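Local coordinates for protein aminofutalosine deaminase (Helicobacter pylori, PDB 7LKK) that deaminates aminofutalosine in the menaquinone pathway as a metal-dependent hydrolase, its active site holding an iron ion in this inhibitor complex, at residues Leu374-Gly377 against Lys383-Asp386. Residues are numbered along the deposited sequence; the frame is centred on the assembly and turned at random.
Sequences LNNG and KRAD
The amide of N376 and the carboxylate of D386 cross steeply, their planes 67° apart, and are joined by a single N-H...O bond. ND2 of N376 donates to OD2 of D386 at 3.0 Å. The bond is nearly straight, lies in the amide plane and uses the anti lone pair of OD2. The guanidinium of R384 meets the carboxylate on the syn side: NE of R384 lies 2.8 Å from OD2 of D386, 24° out of the carboxylate plane, while OD2 sits in the guanidinium plane, at its edge. NH2 of R384 reaches OD1 of D386 at 3.0 Å, tilted from the guanidinium plane and less straight. This side-on grip is a salt bridge. OD2 accepts from both N376 and R384. With OD1 held by NH2 of R384 and the backbone N of G418, both oxygens are pinned, which should restrict rotation of the carboxylate. The charge of R384 would be expected to keep D386 ionised. ND2 of N376 also bonds to S132.

Both segments belong to the loop between helix 366-371 and strand 387-391. The loop folds back on itself beside strands 69-80 and 152-159 of the amidohydrolase TIM barrel, away from the metal site.

N375 centres an inverse gamma turn, and its O accepts a 2.7 Å bond from N of R384. With CG anti to the backbone N (chi1 -174°), OD1 of N375 lies 3.4 Å from CD of K383, while ND2 of N375 bonds to O of N382. A water bridges N of G377 to O of D386.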
loop_
_atom_site.group_PDB
_atom_site.type_symbol
_atom_site.label_atom_id
_atom_site.label_comp_id
_atom_site.label_asym_id
_atom_site.label_seq_id
_atom_site.Cartn_x
_atom_site.Cartn_y
_atom_site.Cartn_z
ATOM N N LEU A 374 1.965 -26.281 -11.321
ATOM C CA LEU A 374 2.968 -25.787 -12.254
ATOM C C LEU A 374 4.346 -26.233 -11.787
ATOM O O LEU A 374 4.580 -26.311 -10.581
ATOM C CB LEU A 374 2.888 -24.236 -12.228
ATOM C CG LEU A 374 2.081 -23.428 -13.256
ATOM C CD1 LEU A 374 2.730 -23.132 -14.597
ATOM C CD2 LEU A 374 0.851 -24.376 -13.533
ATOM N N ASN A 375 5.276 -26.501 -12.718
ATOM C CA ASN A 375 6.615 -27.002 -12.343
ATOM C C ASN A 375 7.617 -25.848 -12.241
ATOM O O ASN A 375 8.663 -25.814 -12.894
ATOM C CB ASN A 375 7.113 -28.067 -13.322
ATOM C CG ASN A 375 8.414 -28.700 -12.883
ATOM O OD1 ASN A 375 8.648 -28.900 -11.698
ATOM N ND2 ASN A 375 9.262 -29.043 -13.850
ATOM N N ASN A 376 7.282 -24.890 -11.391
ATOM C CA ASN A 376 8.106 -23.702 -11.248
ATOM C C ASN A 376 7.910 -23.150 -9.841
ATOM O O ASN A 376 7.572 -23.890 -8.912
ATOM C CB ASN A 376 7.758 -22.692 -12.356
ATOM C CG ASN A 376 6.293 -22.270 -12.331
ATOM O OD1 ASN A 376 5.548 -22.589 -11.405
ATOM N ND2 ASN A 376 5.880 -21.544 -13.360
ATOM N N GLY A 377 8.143 -21.850 -9.685
ATOM C CA GLY A 377 8.006 -21.182 -8.411
ATOM C C GLY A 377 9.141 -21.407 -7.445
ATOM O O GLY A 377 9.056 -20.944 -6.303
ATOM N N LYS A 383 13.143 -28.015 -12.209
ATOM C CA LYS A 383 12.039 -27.080 -12.342
ATOM C C LYS A 383 12.194 -26.265 -13.622
ATOM O O LYS A 383 13.272 -26.197 -14.218
ATOM C CB LYS A 383 11.965 -26.150 -11.131
ATOM C CG LYS A 383 11.801 -26.864 -9.803
ATOM C CD LYS A 383 10.339 -26.990 -9.421
ATOM C CE LYS A 383 10.166 -27.816 -8.156
ATOM N NZ LYS A 383 8.740 -28.194 -7.938
ATOM N N ARG A 384 11.093 -25.652 -14.050
ATOM C CA ARG A 384 11.139 -24.789 -15.221
ATOM C C ARG A 384 12.084 -23.618 -14.983
ATOM O O ARG A 384 12.216 -23.110 -13.865
ATOM C CB ARG A 384 9.743 -24.264 -15.559
ATOM C CG ARG A 384 8.786 -25.313 -16.102
ATOM C CD ARG A 384 7.408 -24.705 -16.311
ATOM N NE ARG A 384 7.507 -23.383 -16.923
ATOM C CZ ARG A 384 7.422 -23.155 -18.230
ATOM N NH1 ARG A 384 7.223 -24.161 -19.072
ATOM N NH2 ARG A 384 7.529 -21.920 -18.696
ATOM N N ALA A 385 12.750 -23.187 -16.054
ATOM C CA ALA A 385 13.631 -22.021 -16.007
ATOM C C ALA A 385 12.821 -20.729 -16.160
ATOM O O ALA A 385 12.972 -19.965 -17.113
ATOM C CB ALA A 385 14.710 -22.131 -17.077
ATOM N N ASP A 386 11.926 -20.509 -15.200
ATOM C CA ASP A 386 11.142 -19.280 -15.106
ATOM C C ASP A 386 11.822 -18.402 -14.061
ATOM O O ASP A 386 11.640 -18.596 -12.856
ATOM C CB ASP A 386 9.692 -19.582 -14.741
ATOM C CG ASP A 386 8.986 -20.434 -15.788
ATOM O OD1 ASP A 386 9.422 -20.442 -16.961
ATOM O OD2 ASP A 386 7.991 -21.099 -15.435
HETATM O O HOH W 1 10.314 -20.467 -11.633
#